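Local coordinates for protein predicted acetamidase/formamidase (Thermoanaerobacter tengcongensis, PDB 3TKK) that probably hydrolyses carbon-nitrogen bonds in linear amides such as formamide or acetamide, and binds zinc and calcium ions, at residues A[46-52]-A[108-112]; A[75-81]-A[167-173]; A[215-219]-A[247-251]. All blocks are in the same frame, centred on the assembly; numbering follows the deposited sequence.

Contact 1 of 3, residues A[46-52]-A[108-112]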
# COMPACT_ATOMS: atom_id res chain seq x y z
N SER A 46 -18.97 -27.24 0.90
CA SER A 46 -18.18 -28.38 0.50
C SER A 46 -17.81 -28.20 -0.97
O SER A 46 -18.41 -27.39 -1.68
CB SER A 46 -18.96 -29.68 0.71
OG SER A 46 -18.41 -30.72 -0.06
N ASN A 47 -16.80 -28.94 -1.42
CA ASN A 47 -16.50 -29.00 -2.84
C ASN A 47 -17.40 -29.96 -3.58
O ASN A 47 -18.59 -30.11 -3.29
CB ASN A 47 -15.04 -29.41 -3.06
CG ASN A 47 -14.04 -28.25 -2.81
OD1 ASN A 47 -13.30 -28.25 -1.81
ND2 ASN A 47 -13.99 -27.27 -3.74
N GLU A 48 -16.76 -30.66 -4.51
CA GLU A 48 -17.51 -31.49 -5.43
C GLU A 48 -18.61 -30.56 -5.97
O GLU A 48 -18.31 -29.58 -6.67
CB GLU A 48 -18.10 -32.71 -4.69
CG GLU A 48 -18.63 -33.85 -5.59
CD GLU A 48 -19.96 -34.44 -5.08
OE1 GLU A 48 -20.54 -33.85 -4.14
OE2 GLU A 48 -20.43 -35.48 -5.61
N ASP A 49 -19.86 -30.84 -5.58
CA ASP A 49 -21.10 -30.25 -6.15
C ASP A 49 -21.28 -28.76 -5.79
O ASP A 49 -21.96 -28.01 -6.53
CB ASP A 49 -22.37 -31.05 -5.71
CG ASP A 49 -22.87 -32.09 -6.76
OD1 ASP A 49 -24.12 -32.19 -6.95
OD2 ASP A 49 -22.05 -32.82 -7.36
N LYS A 50 -20.71 -28.33 -4.66
CA LYS A 50 -20.87 -26.94 -4.24
C LYS A 50 -19.91 -26.01 -4.99
O LYS A 50 -18.75 -25.81 -4.59
CB LYS A 50 -20.75 -26.78 -2.73
CG LYS A 50 -22.00 -27.24 -1.98
CD LYS A 50 -21.87 -27.00 -0.51
CE LYS A 50 -23.24 -26.97 0.12
NZ LYS A 50 -23.35 -25.83 1.07
N LEU A 51 -20.44 -25.49 -6.11
CA LEU A 51 -19.75 -24.51 -6.94
C LEU A 51 -20.62 -23.26 -7.12
O LEU A 51 -21.83 -23.26 -6.84
CB LEU A 51 -19.33 -25.11 -8.31
CG LEU A 51 -18.32 -24.29 -9.15
CD1 LEU A 51 -17.42 -23.38 -8.27
CD2 LEU A 51 -17.47 -25.17 -10.13
N ASP A 52 -19.95 -22.17 -7.55
CA ASP A 52 -20.61 -20.88 -7.79
C ASP A 52 -21.76 -20.98 -8.83
O ASP A 52 -21.60 -20.70 -10.03
CB ASP A 52 -19.58 -19.77 -8.14
CG ASP A 52 -18.63 -19.45 -6.95
OD1 ASP A 52 -17.63 -20.19 -6.78
OD2 ASP A 52 -18.87 -18.46 -6.20
N LEU A 108 -15.12 -20.81 -13.38
CA LEU A 108 -15.27 -20.27 -12.06
C LEU A 108 -14.62 -21.26 -11.06
O LEU A 108 -14.75 -22.45 -11.22
CB LEU A 108 -16.78 -20.11 -11.73
CG LEU A 108 -17.07 -18.89 -10.84
CD1 LEU A 108 -16.16 -18.71 -9.52
CD2 LEU A 108 -16.96 -17.60 -11.72
N TYR A 109 -13.95 -20.77 -10.04
CA TYR A 109 -13.20 -21.66 -9.19
C TYR A 109 -13.63 -21.41 -7.80
O TYR A 109 -13.90 -20.26 -7.49
CB TYR A 109 -11.72 -21.27 -9.23
CG TYR A 109 -10.80 -22.03 -8.28
CD1 TYR A 109 -10.26 -23.26 -8.62
CD2 TYR A 109 -10.45 -21.49 -7.04
CE1 TYR A 109 -9.38 -23.97 -7.75
CE2 TYR A 109 -9.54 -22.19 -6.17
CZ TYR A 109 -9.01 -23.40 -6.57
OH TYR A 109 -8.12 -24.03 -5.72
N SER A 110 -13.76 -22.47 -7.00
CA SER A 110 -13.74 -22.32 -5.53
C SER A 110 -13.04 -23.50 -4.88
O SER A 110 -13.01 -24.59 -5.44
CB SER A 110 -15.15 -22.26 -4.93
OG SER A 110 -15.83 -23.47 -5.20
N LYS A 111 -12.49 -23.28 -3.69
CA LYS A 111 -11.86 -24.33 -2.95
C LYS A 111 -12.24 -24.15 -1.51
O LYS A 111 -12.02 -23.05 -0.93
CB LYS A 111 -10.36 -24.15 -2.98
CG LYS A 111 -9.61 -25.33 -2.31
CD LYS A 111 -8.14 -25.06 -2.47
CE LYS A 111 -7.52 -26.42 -2.65
NZ LYS A 111 -8.30 -27.40 -1.79
N VAL A 112 -12.74 -25.21 -0.89
CA VAL A 112 -13.07 -25.10 0.54
C VAL A 112 -11.82 -25.56 1.26
O VAL A 112 -11.28 -26.57 0.88
CB VAL A 112 -14.22 -26.08 0.89
CG1 VAL A 112 -14.41 -26.25 2.42
CG2 VAL A 112 -15.52 -25.59 0.27
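Asn-47 reaches across to strand 108-112 with its side-chain amide and makes both hydrogen bonds of this contact. Its OD1 accepts the backbone N-H of Val-112 at 3.2 Å from Val-112 N, a fairly straight bond (161° at the hydrogen) in which the donor is tilted 29° from the amide carbonyl plane. The ND2 of the same amide turns to the carbonyl of Ser-110, a bond that is weak and bent. One flat group thus spans Ser-110 to Val-112, much as a residue of a neighbouring parallel strand would with its own C=O and N-H. CG lies beside the backbone N (chi1 -77°), which swings the amide out of the turn toward the strand.

That turn, type II' from Asn-47 to Lys-50, is closed by Lys-50 N on Asn-47 O at 3.1 Å. The hydroxyl of Ser-46 also reaches Asn-47 O, from the opposite face of its carbonyl plane.

The remaining contacts are van der Waals packing of methyl groups against polar neighbours. Val-112 puts CG2 against the backbone of Ser-46, 3.7 Å from Ser-46 C, while Leu-51 lays CD1 near the hydroxyl of Ser-110, with 3.5 Å between Leu-51 CD1 and Ser-110 OG. At the far end the side chains of Asp-52 and Leu-108 cross at about a right angle, Leu-108 CD1 lying 3.4 Å from Asp-52 OD1. Ile-44 packs on Asp-52, Ser-110 and Val-112 from the same loop.

The strand holds its other edge to Leu-92 and Thr-94, and Tyr-109 packs on Glu-261 of the second subunit. Polar grip therefore sits at Asn-47, whereas Asp-52 OD1 lies against the methyl Leu-108 CD1 and the Ser-110 CB methylene without a modelled polar partner, a setting that may disfavour charge on that oxygen.

Contact 2 of 3, residues A[75-81]-A[167-173]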
# COMPACT_ATOMS: atom_id res chain seq x y z
N ASP A 75 -22.78 13.01 13.97
CA ASP A 75 -21.88 12.45 14.99
C ASP A 75 -20.95 11.43 14.40
O ASP A 75 -20.89 11.21 13.19
CB ASP A 75 -22.72 11.66 16.04
CG ASP A 75 -23.66 12.55 16.83
OD1 ASP A 75 -23.47 13.79 16.80
OD2 ASP A 75 -24.59 12.01 17.46
N VAL A 76 -20.22 10.70 15.24
CA VAL A 76 -19.36 9.75 14.64
C VAL A 76 -19.64 8.50 15.46
O VAL A 76 -19.82 8.62 16.69
CB VAL A 76 -17.85 10.18 14.72
CG1 VAL A 76 -16.93 8.97 14.59
CG2 VAL A 76 -17.54 11.23 13.63
N LEU A 77 -19.71 7.33 14.82
CA LEU A 77 -19.80 6.10 15.67
C LEU A 77 -18.49 5.41 15.74
O LEU A 77 -17.94 5.05 14.69
CB LEU A 77 -20.78 5.13 15.09
CG LEU A 77 -21.09 3.79 15.75
CD1 LEU A 77 -22.05 4.13 16.92
CD2 LEU A 77 -21.81 2.84 14.73
N LYS A 78 -18.03 5.15 16.97
CA LYS A 78 -16.81 4.39 17.20
C LYS A 78 -17.14 2.94 17.59
O LYS A 78 -18.01 2.71 18.43
CB LYS A 78 -15.99 5.09 18.28
CG LYS A 78 -14.86 4.21 18.91
CD LYS A 78 -14.14 5.04 20.06
CE LYS A 78 -13.63 4.05 21.11
NZ LYS A 78 -12.79 4.83 22.11
N VAL A 79 -16.47 1.99 16.88
CA VAL A 79 -16.76 0.59 16.99
C VAL A 79 -15.41 -0.07 17.34
O VAL A 79 -14.45 -0.10 16.58
CB VAL A 79 -17.34 -0.02 15.69
CG1 VAL A 79 -17.62 -1.57 15.90
CG2 VAL A 79 -18.52 0.82 15.10
N LYS A 80 -15.31 -0.54 18.55
CA LYS A 80 -14.10 -1.20 19.00
C LYS A 80 -14.26 -2.69 18.68
O LYS A 80 -15.16 -3.37 19.28
CB LYS A 80 -13.94 -0.95 20.51
CG LYS A 80 -12.66 -1.55 21.07
CD LYS A 80 -12.47 -1.25 22.62
CE LYS A 80 -12.33 0.23 22.97
NZ LYS A 80 -13.64 0.92 22.69
N ILE A 81 -13.35 -3.24 17.82
CA ILE A 81 -13.31 -4.68 17.50
C ILE A 81 -12.44 -5.40 18.59
O ILE A 81 -11.20 -5.28 18.59
CB ILE A 81 -12.69 -4.91 16.15
CG1 ILE A 81 -13.41 -4.01 15.06
CG2 ILE A 81 -12.86 -6.44 15.79
CD1 ILE A 81 -14.90 -4.21 15.15
N ALA A 167 -8.55 -3.19 16.80
CA ALA A 167 -8.79 -1.92 16.04
C ALA A 167 -10.07 -1.21 16.43
O ALA A 167 -10.98 -1.86 16.96
CB ALA A 167 -8.76 -2.20 14.64
N GLU A 168 -10.17 0.09 16.08
CA GLU A 168 -11.35 0.88 16.26
C GLU A 168 -11.67 1.49 14.92
O GLU A 168 -10.83 2.10 14.31
CB GLU A 168 -10.99 2.04 17.21
CG GLU A 168 -10.96 1.62 18.66
CD GLU A 168 -10.26 2.74 19.45
OE1 GLU A 168 -10.08 3.90 18.93
OE2 GLU A 168 -9.85 2.45 20.54
N VAL A 169 -12.88 1.33 14.44
CA VAL A 169 -13.29 1.99 13.20
C VAL A 169 -14.28 3.13 13.50
O VAL A 169 -15.25 2.91 14.32
CB VAL A 169 -14.03 0.97 12.39
CG1 VAL A 169 -14.19 1.57 10.98
CG2 VAL A 169 -13.17 -0.32 12.32
N TYR A 170 -14.11 4.30 12.88
CA TYR A 170 -14.89 5.42 13.21
C TYR A 170 -15.66 5.69 12.01
O TYR A 170 -15.07 5.78 10.97
CB TYR A 170 -13.95 6.59 13.52
CG TYR A 170 -13.19 6.37 14.80
CD1 TYR A 170 -13.60 7.02 15.99
CD2 TYR A 170 -12.10 5.57 14.82
CE1 TYR A 170 -12.92 6.89 17.13
CE2 TYR A 170 -11.35 5.43 15.98
CZ TYR A 170 -11.79 6.06 17.14
OH TYR A 170 -11.09 5.94 18.30
N PHE A 171 -16.99 5.87 12.12
CA PHE A 171 -17.79 6.12 10.98
C PHE A 171 -18.54 7.42 11.12
O PHE A 171 -19.18 7.67 12.18
CB PHE A 171 -18.94 5.01 10.90
CG PHE A 171 -18.43 3.65 10.56
CD1 PHE A 171 -18.05 3.36 9.26
CD2 PHE A 171 -18.36 2.70 11.49
CE1 PHE A 171 -17.48 2.09 8.92
CE2 PHE A 171 -17.80 1.40 11.21
CZ PHE A 171 -17.42 1.10 9.89
N PRO A 172 -18.56 8.20 10.08
CA PRO A 172 -19.57 9.26 10.10
C PRO A 172 -20.98 8.73 10.17
O PRO A 172 -21.30 7.78 9.44
CB PRO A 172 -19.46 9.94 8.73
CG PRO A 172 -18.36 9.25 7.94
CD PRO A 172 -17.95 7.99 8.75
N VAL A 173 -21.85 9.38 10.96
CA VAL A 173 -23.28 9.02 11.11
C VAL A 173 -24.13 9.84 10.13
O VAL A 173 -24.10 11.08 10.12
CB VAL A 173 -23.77 9.26 12.59
CG1 VAL A 173 -25.16 8.72 12.80
CG2 VAL A 173 -22.84 8.42 13.55
O HOH W 1 -10.43 3.51 22.69
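Asp-75 opens the pairing with its carbonyl, which takes the N-H of Val-173 at 3.0 Å between Asp-75 O and Val-173 N, the donor standing 35° out of the carbonyl plane. Its carboxylate turns elsewhere, to Lys-72 N and a salt bridge with Lys-213. Val-76 follows, facing Pro-172 in a non-hydrogen-bonded pair; its CG1 comes to the edge of the Tyr-170 ring, near the ring plane, and lies 4.0 Å from Tyr-170 CB.

Leu-77 and Phe-171 exchange both backbone bonds, the shorter being Leu-77 N to Phe-171 O at 2.7 Å, in the carbonyl plane. Val-173 CG2 packs beside Leu-77 CB.

Lys-78 runs alongside Tyr-170, pointing the same way, with CB, CG and CD against CE1, CZ and OH of the phenol. With CG anti to the backbone N (chi1 164°) and the chain extended beyond it, the ammonium passes the ring and approaches Glu-168. Lys-78 NZ stays 4.1 Å from Glu-168 OE2, beyond a salt bridge, and a water joins them, accepting from the amine and donating to the carboxylate. On the other carboxylate oxygen, Tyr-170 OH is modelled 2.4 Å from Glu-168 OE1, a hydrogen bond whose length is doubtful.

Val-79 pairs with Val-169 through two backbone bonds, and its CG2 meets the edge of the Phe-171 ring in plane, 4.0 Å from Phe-171 CE2. Lys-80 lies beside Glu-168, and Ile-81 N finishes the run on Ala-167 O.

These are central antiparallel strands of a mixed sheet, flanked by strands 203-212 and 221-223. The two faces differ in chemistry: Leu-77, Val-79, Val-169 and Phe-171 make one wholly apolar, whereas on the other Glu-168 stands near a phenol, a water and two lysines, whose charges would probably help keep it ionised.

Contact 3 of 3, residues A[215-219]-A[247-251]; sequences LNLKN and DMAEL
Asn-219 and Asp-247 meet at about a right angle, side chain to side chain, and make the one hydrogen bond of the contact. Asn-219 ND2 donates to Asp-247 OD2 at 2.7 Å, bent to 151° at the hydrogen. The amide comes to the carboxylate oxygen on its syn side, 19° out of the carboxylate plane, and the amide and carboxylate planes stand 37° apart. Both residues carry CG beside the backbone N, and both side chains set out toward the opposite segment.

The other end of the amide is held too: Asn-219 OD1 takes part in a hydrogen bond with Ser-153 OG, which limits how the group can turn. Beside this pair, Lys-218 brings CB to 3.9 Å from Asp-247 OD1 and then bends its chain away, leaving its ammonium well short of a salt bridge.

One helical turn later Leu-251 carries the apolar part. Its side chain slants across that of Leu-217, with Leu-251 CD1 3.9 Å from Leu-217 CD2, and Leu-215 CD1 lies a little farther off, 4.5 Å from the same Leu-251 CD1. Leu-217 in turn rests on Tyr-170 and Pro-172, so here it lies between Leu-251 and strand 168-172.

Replacing Asp-247 by alanine removes the carboxylate, which would probably leave Asn-219 ND2 without its mate and the amide freer to turn, held by Ser-153 at its other end. Loop 215-219 is thus joined to the helix by packing that lies away from the annotated sites, a join that is partly polar, through Asp-247 OD2, and partly apolar, through Leu-251.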
# COMPACT_ATOMS: atom_id res chain seq x y z
N LEU A 215 -17.14 15.63 16.46
CA LEU A 215 -16.08 15.25 15.53
C LEU A 215 -16.75 15.18 14.16
O LEU A 215 -17.85 14.63 14.04
CB LEU A 215 -15.47 13.90 15.95
CG LEU A 215 -14.52 13.27 14.94
CD1 LEU A 215 -13.22 14.11 14.80
CD2 LEU A 215 -14.21 11.86 15.32
N ASN A 216 -16.17 15.82 13.16
CA ASN A 216 -16.70 15.76 11.80
C ASN A 216 -15.85 14.76 10.96
O ASN A 216 -14.69 14.98 10.77
CB ASN A 216 -16.58 17.15 11.15
CG ASN A 216 -17.32 18.20 11.94
OD1 ASN A 216 -18.31 17.87 12.62
ND2 ASN A 216 -16.89 19.48 11.83
N LEU A 217 -16.39 13.65 10.49
CA LEU A 217 -15.62 12.84 9.51
C LEU A 217 -16.39 12.86 8.17
O LEU A 217 -17.65 12.96 8.16
CB LEU A 217 -15.45 11.39 9.98
CG LEU A 217 -14.59 11.20 11.24
CD1 LEU A 217 -14.38 9.77 11.64
CD2 LEU A 217 -13.24 11.83 10.90
N LYS A 218 -15.67 12.65 7.06
CA LYS A 218 -16.37 12.54 5.79
C LYS A 218 -16.37 11.09 5.29
O LYS A 218 -17.07 10.76 4.33
CB LYS A 218 -15.69 13.40 4.70
CG LYS A 218 -15.83 14.85 4.97
CD LYS A 218 -17.25 15.20 4.89
CE LYS A 218 -17.50 16.70 5.01
NZ LYS A 218 -16.55 17.48 4.18
N ASN A 219 -15.55 10.26 5.90
CA ASN A 219 -15.27 8.87 5.48
C ASN A 219 -14.73 8.14 6.67
O ASN A 219 -14.41 8.80 7.62
CB ASN A 219 -14.20 8.86 4.41
CG ASN A 219 -14.75 9.14 3.08
OD1 ASN A 219 -15.52 8.38 2.60
ND2 ASN A 219 -14.30 10.16 2.44
N ASP A 247 -8.72 13.78 3.35
CA ASP A 247 -9.56 13.70 4.51
C ASP A 247 -8.58 13.76 5.70
O ASP A 247 -8.91 14.41 6.68
CB ASP A 247 -10.43 12.39 4.61
CG ASP A 247 -11.60 12.36 3.59
OD1 ASP A 247 -12.12 13.43 3.10
OD2 ASP A 247 -12.00 11.24 3.27
N MET A 248 -7.43 13.06 5.64
CA MET A 248 -6.42 13.23 6.63
C MET A 248 -5.86 14.65 6.74
O MET A 248 -5.52 15.08 7.89
CB MET A 248 -5.24 12.24 6.51
CG MET A 248 -4.39 12.21 7.77
SD MET A 248 -5.01 11.27 9.16
CE MET A 248 -4.41 9.57 8.76
N ALA A 249 -5.69 15.36 5.60
CA ALA A 249 -5.16 16.73 5.62
C ALA A 249 -6.19 17.68 6.34
O ALA A 249 -5.84 18.63 7.09
CB ALA A 249 -4.87 17.25 4.19
N GLU A 250 -7.46 17.49 6.04
CA GLU A 250 -8.48 18.25 6.75
C GLU A 250 -8.50 17.95 8.29
O GLU A 250 -8.68 18.88 9.08
CB GLU A 250 -9.85 18.04 6.04
CG GLU A 250 -11.02 18.72 6.68
CD GLU A 250 -11.13 20.20 6.31
OE1 GLU A 250 -10.25 20.73 5.57
OE2 GLU A 250 -12.15 20.85 6.76
N LEU A 251 -8.35 16.70 8.73
CA LEU A 251 -8.26 16.42 10.16
C LEU A 251 -7.14 17.25 10.72
O LEU A 251 -7.29 17.89 11.75
CB LEU A 251 -7.96 14.98 10.54
CG LEU A 251 -9.10 13.99 10.87
CD1 LEU A 251 -10.49 14.63 11.29
CD2 LEU A 251 -9.27 12.84 9.84

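How the contacts relate
Contacts 2 and 3 are neighbours, their centres about 13 Å apart, and they touch: Val-76, Tyr-170 and Pro-172 of the sheet pack on Leu-215, Leu-217 and Asn-219. Through them loop 215-219 bridges strands 76-86 and 168-172 of the mixed sheet to helix 237-255. Contact 1 stands on the opposite side of the chain's centre, about 36 Å from contact 2 and 42 Å from contact 3 between centres; its Asp-52 side chain is about 11 Å from the bound zinc ion. Along the chain contacts 1 and 2 alternate in their segments, whereas contact 3 follows both. Contact 1 thus fastens a peripheral loop to the separate antiparallel sheet, without touching the region the other two tie together.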